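Local coordinates for protein endonuclease 8-like L720 (Acanthamoeba polyphaga mimivirus, PDB 4MB7) that belongs to the endonuclease VIII-like (Fpg/Nei) proteins, which join a beta-sheet N-terminal domain to a helical H2TH domain and a zinc-finger element, at residues R14-H19 against Y39-W44; Y50-L55 against T62-T67; L184-L189 against R263-C268. All coordinates share one frame; numbering follows the deposited sequence.

Contact 1: R14-H19 against Y39-W44; sequences RHTKNH and YIIRKW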
loop_
_atom_site.group_PDB
_atom_site.type_symbol
_atom_site.label_atom_id
_atom_site.label_comp_id
_atom_site.label_asym_id
_atom_site.label_seq_id
_atom_site.Cartn_x
_atom_site.Cartn_y
_atom_site.Cartn_z
ATOM N N ARG A 14 -1.795 13.897 -6.983
ATOM C CA ARG A 14 -0.899 13.870 -8.140
ATOM C C ARG A 14 -0.941 15.138 -8.996
ATOM O O ARG A 14 -0.031 15.391 -9.784
ATOM C CB ARG A 14 -1.151 12.634 -9.009
ATOM C CG ARG A 14 -2.523 12.577 -9.658
ATOM C CD ARG A 14 -2.607 11.401 -10.617
ATOM N NE ARG A 14 -3.970 11.147 -11.071
ATOM C CZ ARG A 14 -4.309 10.170 -11.908
ATOM N NH1 ARG A 14 -3.381 9.355 -12.391
ATOM N NH2 ARG A 14 -5.577 10.010 -12.263
ATOM N N HIS A 15 -1.996 15.931 -8.849
ATOM C CA HIS A 15 -2.115 17.158 -9.630
ATOM C C HIS A 15 -1.361 18.322 -8.989
ATOM O O HIS A 15 -1.574 19.483 -9.336
ATOM C CB HIS A 15 -3.584 17.506 -9.882
ATOM C CG HIS A 15 -4.270 16.560 -10.817
ATOM N ND1 HIS A 15 -5.078 15.533 -10.378
ATOM C CD2 HIS A 15 -4.253 16.474 -12.168
ATOM C CE1 HIS A 15 -5.537 14.861 -11.420
ATOM N NE2 HIS A 15 -5.051 15.411 -12.517
ATOM N N THR A 16 -0.475 17.995 -8.053
ATOM C CA THR A 16 0.485 18.960 -7.529
ATOM C C THR A 16 1.765 18.923 -8.363
ATOM O O THR A 16 2.687 19.706 -8.142
ATOM C CB THR A 16 0.824 18.688 -6.051
ATOM O OG1 THR A 16 1.222 17.321 -5.889
ATOM C CG2 THR A 16 -0.382 18.974 -5.166
ATOM N N LYS A 17 1.803 17.997 -9.316
ATOM C CA LYS A 17 2.900 17.872 -10.267
ATOM C C LYS A 17 3.203 19.205 -10.957
ATOM O O LYS A 17 2.290 19.974 -11.251
ATOM C CB LYS A 17 2.552 16.802 -11.305
ATOM C CG LYS A 17 3.535 16.674 -12.455
ATOM C CD LYS A 17 3.006 15.725 -13.517
ATOM C CE LYS A 17 3.918 15.702 -14.732
ATOM N NZ LYS A 17 3.423 14.768 -15.781
ATOM N N ASN A 18 4.492 19.463 -11.181
ATOM C CA ASN A 18 4.993 20.667 -11.855
ATOM C C ASN A 18 4.956 21.953 -11.027
ATOM O O ASN A 18 5.270 23.030 -11.534
ATOM C CB ASN A 18 4.321 20.880 -13.219
ATOM C CG ASN A 18 4.573 19.736 -14.175
ATOM O OD1 ASN A 18 5.657 19.152 -14.188
ATOM N ND2 ASN A 18 3.572 19.404 -14.980
ATOM N N HIS A 19 4.587 21.842 -9.756
ATOM C CA HIS A 19 4.569 23.011 -8.879
ATOM C C HIS A 19 5.808 23.092 -7.991
ATOM O O HIS A 19 6.423 22.076 -7.667
ATOM C CB HIS A 19 3.287 23.048 -8.041
ATOM C CG HIS A 19 2.062 23.370 -8.837
ATOM N ND1 HIS A 19 1.724 24.658 -9.194
ATOM C CD2 HIS A 19 1.102 22.571 -9.361
ATOM C CE1 HIS A 19 0.606 24.639 -9.895
ATOM N NE2 HIS A 19 0.207 23.385 -10.011
ATOM N N TYR A 39 12.523 23.315 -4.927
ATOM C CA TYR A 39 12.498 22.112 -5.747
ATOM C C TYR A 39 11.151 22.007 -6.457
ATOM O O TYR A 39 10.155 22.564 -5.998
ATOM C CB TYR A 39 12.750 20.866 -4.897
ATOM C CG TYR A 39 14.192 20.410 -4.887
ATOM C CD1 TYR A 39 15.150 21.077 -4.133
ATOM C CD2 TYR A 39 14.595 19.308 -5.630
ATOM C CE1 TYR A 39 16.469 20.661 -4.122
ATOM C CE2 TYR A 39 15.910 18.884 -5.624
ATOM C CZ TYR A 39 16.844 19.564 -4.869
ATOM O OH TYR A 39 18.155 19.146 -4.860
ATOM N N ILE A 40 11.132 21.294 -7.579
ATOM C CA ILE A 40 9.921 21.129 -8.370
ATOM C C ILE A 40 9.405 19.698 -8.271
ATOM O O ILE A 40 10.179 18.747 -8.379
ATOM C CB ILE A 40 10.182 21.442 -9.855
ATOM C CG1 ILE A 40 10.838 22.815 -10.011
ATOM C CG2 ILE A 40 8.890 21.366 -10.658
ATOM C CD1 ILE A 40 9.968 23.954 -9.562
ATOM N N ILE A 41 8.101 19.548 -8.058
ATOM C CA ILE A 41 7.476 18.230 -8.091
ATOM C C ILE A 41 7.433 17.729 -9.529
ATOM O O ILE A 41 6.661 18.227 -10.347
ATOM C CB ILE A 41 6.052 18.260 -7.510
ATOM C CG1 ILE A 41 6.089 18.636 -6.028
ATOM C CG2 ILE A 41 5.368 16.912 -7.700
ATOM C CD1 ILE A 41 4.732 18.616 -5.356
ATOM N N ARG A 42 8.271 16.747 -9.834
ATOM C CA ARG A 42 8.363 16.220 -11.188
ATOM C C ARG A 42 7.335 15.125 -11.457
ATOM O O ARG A 42 6.705 15.107 -12.514
ATOM C CB ARG A 42 9.777 15.696 -11.462
ATOM C CG ARG A 42 9.949 15.023 -12.819
ATOM C CD ARG A 42 9.596 15.965 -13.964
ATOM N NE ARG A 42 9.722 15.311 -15.264
ATOM C CZ ARG A 42 8.749 14.628 -15.858
ATOM N NH1 ARG A 42 7.567 14.504 -15.270
ATOM N NH2 ARG A 42 8.956 14.068 -17.041
ATOM N N LYS A 43 7.162 14.220 -10.498
ATOM C CA LYS A 43 6.303 13.058 -10.706
ATOM C C LYS A 43 5.891 12.375 -9.400
ATOM O O LYS A 43 6.674 12.297 -8.454
ATOM C CB LYS A 43 7.010 12.047 -11.617
ATOM C CG LYS A 43 6.150 10.873 -12.052
ATOM N N TRP A 44 4.651 11.895 -9.360
ATOM C CA TRP A 44 4.188 11.006 -8.303
ATOM C C TRP A 44 3.973 9.619 -8.897
ATOM O O TRP A 44 3.570 9.490 -10.051
ATOM C CB TRP A 44 2.843 11.469 -7.737
ATOM C CG TRP A 44 2.841 12.759 -6.981
ATOM C CD1 TRP A 44 2.634 14.008 -7.492
ATOM C CD2 TRP A 44 3.003 12.926 -5.565
ATOM N NE1 TRP A 44 2.677 14.943 -6.485
ATOM C CE2 TRP A 44 2.901 14.305 -5.294
ATOM C CE3 TRP A 44 3.236 12.045 -4.504
ATOM C CZ2 TRP A 44 3.024 14.823 -4.004
ATOM C CZ3 TRP A 44 3.358 12.561 -3.226
ATOM C CH2 TRP A 44 3.250 13.936 -2.987
#

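Contact 2: Y50-L55 against T62-T67; sequences YIYLML and TYVIRT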
loop_
_atom_site.group_PDB
_atom_site.type_symbol
_atom_site.label_atom_id
_atom_site.label_comp_id
_atom_site.label_asym_id
_atom_site.label_seq_id
_atom_site.Cartn_x
_atom_site.Cartn_y
_atom_site.Cartn_z
ATOM N N TYR A 50 3.739 1.871 -0.824
ATOM C CA TYR A 50 4.649 3.007 -0.949
ATOM C C TYR A 50 4.127 4.039 -1.948
ATOM O O TYR A 50 3.705 3.687 -3.049
ATOM C CB TYR A 50 6.030 2.542 -1.419
ATOM C CG TYR A 50 6.838 1.736 -0.422
ATOM C CD1 TYR A 50 6.987 2.155 0.893
ATOM C CD2 TYR A 50 7.468 0.558 -0.810
ATOM C CE1 TYR A 50 7.740 1.417 1.798
ATOM C CE2 TYR A 50 8.217 -0.183 0.081
ATOM C CZ TYR A 50 8.351 0.247 1.383
ATOM O OH TYR A 50 9.101 -0.499 2.267
ATOM N N ILE A 51 4.170 5.309 -1.562
ATOM C CA ILE A 51 3.916 6.410 -2.488
ATOM C C ILE A 51 5.212 7.185 -2.708
ATOM O O ILE A 51 5.886 7.551 -1.747
ATOM C CB ILE A 51 2.840 7.376 -1.955
ATOM C CG1 ILE A 51 1.496 6.664 -1.830
ATOM C CG2 ILE A 51 2.710 8.589 -2.873
ATOM C CD1 ILE A 51 0.377 7.556 -1.328
ATOM N N TYR A 52 5.555 7.438 -3.968
ATOM C CA TYR A 52 6.829 8.070 -4.294
ATOM C C TYR A 52 6.656 9.468 -4.868
ATOM O O TYR A 52 5.737 9.724 -5.647
ATOM C CB TYR A 52 7.622 7.207 -5.279
ATOM C CG TYR A 52 8.019 5.851 -4.740
ATOM C CD1 TYR A 52 9.235 5.670 -4.096
ATOM C CD2 TYR A 52 7.178 4.754 -4.877
ATOM C CE1 TYR A 52 9.606 4.431 -3.604
ATOM C CE2 TYR A 52 7.539 3.508 -4.384
ATOM C CZ TYR A 52 8.755 3.356 -3.748
ATOM O OH TYR A 52 9.126 2.125 -3.251
ATOM N N LEU A 53 7.562 10.362 -4.481
ATOM C CA LEU A 53 7.540 11.752 -4.919
ATOM C C LEU A 53 8.909 12.163 -5.457
ATOM O O LEU A 53 9.879 12.249 -4.705
ATOM C CB LEU A 53 7.141 12.658 -3.753
ATOM C CG LEU A 53 7.283 14.172 -3.935
ATOM C CD1 LEU A 53 6.474 14.645 -5.126
ATOM C CD2 LEU A 53 6.855 14.901 -2.672
ATOM N N MET A 54 8.985 12.414 -6.760
ATOM C CA MET A 54 10.245 12.818 -7.382
ATOM C C MET A 54 10.389 14.336 -7.415
ATOM O O MET A 54 9.508 15.043 -7.904
ATOM C CB MET A 54 10.360 12.244 -8.794
ATOM C CG MET A 54 11.645 12.626 -9.520
ATOM S SD MET A 54 11.716 11.961 -11.195
ATOM C CE MET A 54 13.252 12.668 -11.786
ATOM N N LEU A 55 11.505 14.828 -6.888
ATOM C CA LEU A 55 11.759 16.261 -6.817
ATOM C C LEU A 55 13.019 16.626 -7.590
ATOM O O LEU A 55 14.069 16.007 -7.408
ATOM C CB LEU A 55 11.898 16.705 -5.358
ATOM C CG LEU A 55 10.724 16.408 -4.423
ATOM C CD1 LEU A 55 11.072 16.802 -2.997
ATOM C CD2 LEU A 55 9.463 17.128 -4.882
ATOM N N THR A 62 18.742 15.282 -7.889
ATOM C CA THR A 62 17.354 14.847 -7.844
ATOM C C THR A 62 17.132 13.964 -6.621
ATOM O O THR A 62 17.990 13.158 -6.266
ATOM C CB THR A 62 16.982 14.074 -9.125
ATOM O OG1 THR A 62 16.961 14.980 -10.236
ATOM C CG2 THR A 62 15.612 13.414 -8.996
ATOM N N TYR A 63 15.988 14.130 -5.966
ATOM C CA TYR A 63 15.644 13.294 -4.823
ATOM C C TYR A 63 14.281 12.637 -4.985
ATOM O O TYR A 63 13.418 13.132 -5.710
ATOM C CB TYR A 63 15.664 14.109 -3.530
ATOM C CG TYR A 63 17.046 14.513 -3.073
ATOM C CD1 TYR A 63 17.913 13.582 -2.514
ATOM C CD2 TYR A 63 17.478 15.827 -3.189
ATOM C CE1 TYR A 63 19.179 13.950 -2.087
ATOM C CE2 TYR A 63 18.740 16.204 -2.766
ATOM C CZ TYR A 63 19.585 15.264 -2.216
ATOM O OH TYR A 63 20.841 15.643 -1.794
ATOM N N VAL A 64 14.096 11.514 -4.302
ATOM C CA VAL A 64 12.798 10.856 -4.246
ATOM C C VAL A 64 12.372 10.696 -2.795
ATOM O O VAL A 64 13.102 10.136 -1.980
ATOM C CB VAL A 64 12.822 9.474 -4.926
ATOM C CG1 VAL A 64 11.493 8.751 -4.709
ATOM C CG2 VAL A 64 13.123 9.616 -6.411
ATOM N N ILE A 65 11.193 11.208 -2.471
ATOM C CA ILE A 65 10.628 11.017 -1.144
ATOM C C ILE A 65 9.673 9.834 -1.161
ATOM O O ILE A 65 8.725 9.805 -1.948
ATOM C CB ILE A 65 9.878 12.265 -0.657
ATOM C CG1 ILE A 65 10.840 13.446 -0.521
ATOM C CG2 ILE A 65 9.199 11.988 0.673
ATOM C CD1 ILE A 65 10.170 14.720 -0.058
ATOM N N ARG A 66 9.937 8.856 -0.304
ATOM C CA ARG A 66 9.079 7.685 -0.193
ATOM C C ARG A 66 8.232 7.756 1.067
ATOM O O ARG A 66 8.749 7.960 2.168
ATOM C CB ARG A 66 9.907 6.397 -0.189
ATOM C CG ARG A 66 9.066 5.130 -0.232
ATOM C CD ARG A 66 9.913 3.898 0.051
ATOM N NE ARG A 66 10.343 3.857 1.445
ATOM C CZ ARG A 66 11.281 3.045 1.917
ATOM N NH1 ARG A 66 11.901 2.198 1.105
ATOM N NH2 ARG A 66 11.604 3.083 3.201
ATOM N N THR A 67 6.928 7.582 0.899
ATOM C CA THR A 67 6.002 7.605 2.019
ATOM C C THR A 67 5.351 6.243 2.217
ATOM O O THR A 67 4.815 5.652 1.277
ATOM C CB THR A 67 4.896 8.658 1.809
ATOM O OG1 THR A 67 5.491 9.952 1.647
ATOM C CG2 THR A 67 3.952 8.684 3.002
HETATM O O HOH W 1 6.110 10.199 -1.025
HETATM O O HOH W 2 11.314 1.292 -1.737
#

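Contact 3: L184-L189 against R263-C268; sequences LQQEAL and RMTTWC. With ZN (zinc ion), chain B; SO4 (sulfate ion), chain D.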
loop_
_atom_site.group_PDB
_atom_site.type_symbol
_atom_site.label_atom_id
_atom_site.label_comp_id
_atom_site.label_asym_id
_atom_site.label_seq_id
_atom_site.Cartn_x
_atom_site.Cartn_y
_atom_site.Cartn_z
ATOM N N LEU A 184 -7.692 -7.250 3.613
ATOM C CA LEU A 184 -7.842 -7.903 2.315
ATOM C C LEU A 184 -7.559 -9.401 2.368
ATOM O O LEU A 184 -8.318 -10.200 1.819
ATOM C CB LEU A 184 -6.929 -7.250 1.274
ATOM C CG LEU A 184 -7.410 -5.942 0.646
ATOM C CD1 LEU A 184 -6.292 -5.297 -0.165
ATOM C CD2 LEU A 184 -8.630 -6.190 -0.227
ATOM N N GLN A 185 -6.465 -9.776 3.023
ATOM C CA GLN A 185 -6.049 -11.173 3.061
ATOM C C GLN A 185 -7.087 -12.085 3.719
ATOM O O GLN A 185 -7.346 -13.181 3.228
ATOM C CB GLN A 185 -4.668 -11.324 3.716
ATOM C CG GLN A 185 -4.592 -10.907 5.177
ATOM C CD GLN A 185 -4.821 -12.070 6.126
ATOM O OE1 GLN A 185 -4.890 -13.223 5.704
ATOM N NE2 GLN A 185 -4.937 -11.772 7.414
ATOM N N GLN A 186 -7.696 -11.629 4.810
ATOM C CA GLN A 186 -8.656 -12.467 5.526
ATOM C C GLN A 186 -10.047 -12.449 4.890
ATOM O O GLN A 186 -10.774 -13.441 4.954
ATOM C CB GLN A 186 -8.716 -12.106 7.014
ATOM C CG GLN A 186 -9.164 -10.691 7.325
ATOM C CD GLN A 186 -8.889 -10.310 8.770
ATOM O OE1 GLN A 186 -9.765 -10.404 9.627
ATOM N NE2 GLN A 186 -7.662 -9.883 9.044
ATOM N N GLU A 187 -10.412 -11.328 4.274
ATOM C CA GLU A 187 -11.667 -11.248 3.536
ATOM C C GLU A 187 -11.624 -12.165 2.316
ATOM O O GLU A 187 -12.607 -12.833 1.990
ATOM C CB GLU A 187 -11.957 -9.811 3.101
ATOM C CG GLU A 187 -12.449 -8.905 4.219
ATOM C CD GLU A 187 -13.849 -9.260 4.686
ATOM O OE1 GLU A 187 -14.660 -9.714 3.853
ATOM O OE2 GLU A 187 -14.135 -9.086 5.889
ATOM N N ALA A 188 -10.476 -12.197 1.647
ATOM C CA ALA A 188 -10.302 -13.043 0.472
ATOM C C ALA A 188 -10.301 -14.517 0.858
ATOM O O ALA A 188 -10.888 -15.350 0.168
ATOM C CB ALA A 188 -9.018 -12.688 -0.250
ATOM N N LEU A 189 -9.639 -14.832 1.966
ATOM C CA LEU A 189 -9.554 -16.209 2.437
ATOM C C LEU A 189 -10.923 -16.767 2.809
ATOM O O LEU A 189 -11.207 -17.940 2.561
ATOM C CB LEU A 189 -8.578 -16.326 3.609
ATOM C CG LEU A 189 -7.099 -16.327 3.215
ATOM C CD1 LEU A 189 -6.206 -16.276 4.443
ATOM C CD2 LEU A 189 -6.770 -17.543 2.360
ATOM N N ARG A 263 -0.070 -11.219 12.552
ATOM C CA ARG A 263 -1.332 -10.497 12.365
ATOM C C ARG A 263 -2.773 -11.098 12.630
ATOM O O ARG A 263 -3.209 -12.289 12.443
ATOM C CB ARG A 263 -1.467 -10.043 10.913
ATOM C CG ARG A 263 -0.208 -9.450 10.321
ATOM C CD ARG A 263 0.215 -8.217 11.092
ATOM N NE ARG A 263 -0.798 -7.169 11.065
ATOM C CZ ARG A 263 -0.964 -6.315 10.062
ATOM N NH1 ARG A 263 -0.198 -6.395 8.985
ATOM N NH2 ARG A 263 -1.908 -5.396 10.136
ATOM N N MET A 264 -3.549 -10.241 13.252
ATOM C CA MET A 264 -4.747 -10.733 13.882
ATOM C C MET A 264 -5.733 -11.078 12.782
ATOM O O MET A 264 -6.154 -10.201 12.036
ATOM C CB MET A 264 -5.319 -9.638 14.778
ATOM C CG MET A 264 -6.616 -9.984 15.482
ATOM S SD MET A 264 -6.395 -11.080 16.898
ATOM C CE MET A 264 -4.922 -10.421 17.670
ATOM N N THR A 265 -6.122 -12.347 12.701
ATOM C CA THR A 265 -6.989 -12.801 11.618
ATOM C C THR A 265 -8.261 -13.456 12.145
ATOM O O THR A 265 -8.209 -14.307 13.033
ATOM C CB THR A 265 -6.257 -13.814 10.715
ATOM O OG1 THR A 265 -5.028 -13.245 10.248
ATOM C CG2 THR A 265 -7.119 -14.204 9.524
ATOM N N THR A 266 -9.403 -13.052 11.596
ATOM C CA THR A 266 -10.675 -13.688 11.909
ATOM C C THR A 266 -11.051 -14.656 10.794
ATOM O O THR A 266 -11.059 -14.286 9.620
ATOM C CB THR A 266 -11.804 -12.657 12.068
ATOM O OG1 THR A 266 -11.532 -11.814 13.195
ATOM C CG2 THR A 266 -13.138 -13.355 12.279
ATOM N N TRP A 267 -11.354 -15.897 11.159
ATOM C CA TRP A 267 -11.775 -16.889 10.177
ATOM C C TRP A 267 -12.856 -17.802 10.735
ATOM O O TRP A 267 -12.962 -17.991 11.946
ATOM C CB TRP A 267 -10.583 -17.719 9.692
ATOM C CG TRP A 267 -10.097 -18.747 10.675
ATOM C CD1 TRP A 267 -10.564 -20.022 10.827
ATOM C CD2 TRP A 267 -9.036 -18.595 11.627
ATOM N NE1 TRP A 267 -9.868 -20.667 11.819
ATOM C CE2 TRP A 267 -8.924 -19.813 12.326
ATOM C CE3 TRP A 267 -8.174 -17.544 11.961
ATOM C CZ2 TRP A 267 -7.984 -20.013 13.337
ATOM C CZ3 TRP A 267 -7.241 -17.744 12.965
ATOM C CH2 TRP A 267 -7.155 -18.968 13.640
ATOM N N CYS A 268 -13.659 -18.368 9.841
ATOM C CA CYS A 268 -14.679 -19.329 10.231
ATOM C C CYS A 268 -14.144 -20.747 10.075
ATOM O O CYS A 268 -13.807 -21.167 8.969
ATOM C CB CYS A 268 -15.937 -19.143 9.388
ATOM S SG CYS A 268 -17.216 -20.370 9.714
HETATM ZN ZN ZN B . -19.168 -19.839 8.701
HETATM S S SO4 D . -1.809 -3.828 7.134
HETATM O O1 SO4 D . -1.536 -3.021 5.949
HETATM O O2 SO4 D . -1.174 -3.214 8.297
HETATM O O3 SO4 D . -3.251 -3.900 7.351
HETATM O O4 SO4 D . -1.272 -5.172 6.945
HETATM O O HOH W 3 -10.428 -15.354 6.908
HETATM O O HOH W 4 -10.656 -9.559 12.039
#

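Contact 1: R14-H19 against Y39-W44
Asn18 and His19 meet Ile41 through two backbone hydrogen bonds that run in opposite directions. Asn18 N gives its hydrogen to Ile41 O at 2.6 Å, and Ile41 N returns one to His19 O at 3.1 Å, nearly straight at 175°. Asn18 and His19 are the last two residues of a type II beta turn that begins at Thr16. A third polar link joins side chains: Trp44 NE1 donates a bent bond to Thr16 OG1 at 2.9 Å, the oxygen lying 27° out of the indole plane. With chi1 at 52°, OG1 sits between the backbone N and the carbonyl carbon of Thr16, where it also pairs with Ile13 O at the end of helix 5-13.

Residues 14-19 connect helix 5-13 to strand 21-25 of one antiparallel sheet, while strand 40-47 is an outermost strand of the other, in keeping with the beta-sandwich N-terminal domain of the Fpg/Nei family. A classic beta bulge interrupts this strand where Arg42 and Lys43 both face Met54.

Van der Waals packing accompanies the bonds. Ile41 sets its branches against the backbone of the turn, CD1 lying 3.6 Å from Thr16 O and CG2 3.7 Å from Lys17 CA; Leu53 and Leu93 also touch it. Arg14 N lies over one indole face, and Arg14 CA comes within 3.6 Å of Trp44 CD1.

On the exposed side, the extended Lys17 runs alongside Arg42, its CG 3.5 Å from Arg42 O. Lys17 NZ ends 4.2 Å from Arg42 NH1, two like charges on exposed side chains.

Contact 2: Y50-L55 against T62-T67
Arg66 lays its guanidinium flat on the Tyr50 ring, the two centres 4.5 Å apart and the planes 13° from parallel. The cation sits off-centre; it is Arg66 CD that comes over the ring face, 3.5 Å from Tyr50 CD1, as a CH-pi contact. A bend at chi3 (70°) turns the guanidinium out of the otherwise extended chain and onto the tyrosine. Tyr52 runs alongside the same arginine, with Tyr52 CE1 3.5 Å from Arg66 CG, but its ring stands at 72° to the guanidinium. A water spans their ends, 2.8 Å from Tyr52 OH and accepting from Arg66 NH1.

On the other face of the sheet, Leu55 CD1 meets Ile65 CD1 at 3.7 Å, and Leu53 and Ile65 touch through their CB atoms. A second water here donates to both Ile51 O and Ile65 O and accepts from Thr67 OG1, at 2.8 Å each.

Further out, Tyr50 OH is hydrogen-bonded to Asn120 N, Tyr52 stacks on Trp45, and Thr67 OG1 pairs with Trp101 NE1. Six backbone hydrogen bonds hold the two strands in register, from Ile51 N to Thr67 O at 2.9 Å through to Tyr63 N to Leu55 O at 3.0 Å. Hydrogen-bonded pairs (Ile51 with Thr67, Leu53 with Ile65, Leu55 with Tyr63) alternate with non-hydrogen-bonded ones, the regular pattern of an antiparallel beta hairpin, whose arms are the two central strands of a four-stranded sheet.

Contact 3: L184-L189 against R263-C268
Gln185 and Gln186 both carry CG between the backbone N and the carbonyl carbon (chi1 63° and 62°), which sends two neighbouring amides from the helix toward the strand. Gln185 then bends at chi2, and its NE2 donates to Thr265 OG1 at 3.2 Å, with the oxygen in the amide plane. That hydroxyl in turn donates to Arg263 O from well above the carbonyl plane, which commits its proton; Gln185 NE2 is also held by Asn182 OD1.

Gln186 stays extended beyond CG and spans the backbone around Thr265: Thr266 N gives a weak bond to Gln186 OE1 at 3.3 Å, and Gln186 NE2 a weak one to Met264 O at 3.4 Å. The stronger partner of Gln186 NE2 is Asn182 O. One water joins Gln186 OE1 to Thr266 OG1, another Gln186 O to Thr266 O. Nearer the helix backbone, Gln186 CB packs on Thr265 CG2 at 3.6 Å.

Just past the strand, Cys268 SG binds zinc at 2.3 Å, completing its site with Cys247, His251 and Cys271. Helix 182-191, within the H2TH region, lies against the zinc-finger hairpin of strands 254-258 and 263-267; helix 167-171 touches it at Gln185 and Leu189, and helix 205-230 at Leu184 and Ala188.

The three contacts follow one another along the chain without interleaving. Contacts 1 and 2 share a four-stranded antiparallel sheet, strand 40-47 lying beside strand 50-56, and their centres are 10 Å apart. Met54 bonds through its backbone to Arg42 and Lys43, and Trp44 packs on Leu53, so loop 14-19 is joined through edge strand 40-47 to the central hairpin. Contact 3 stands apart, its centre 37 Å from that of contact 1 and 32 Å from that of contact 2, on the opposite side of the chain's centre. It joins the H2TH region to the zinc-finger hairpin in the C-terminal part, whereas contacts 1 and 2 belong to the N-terminal sheet domain, consistent with two-domain Fpg/Nei proteins.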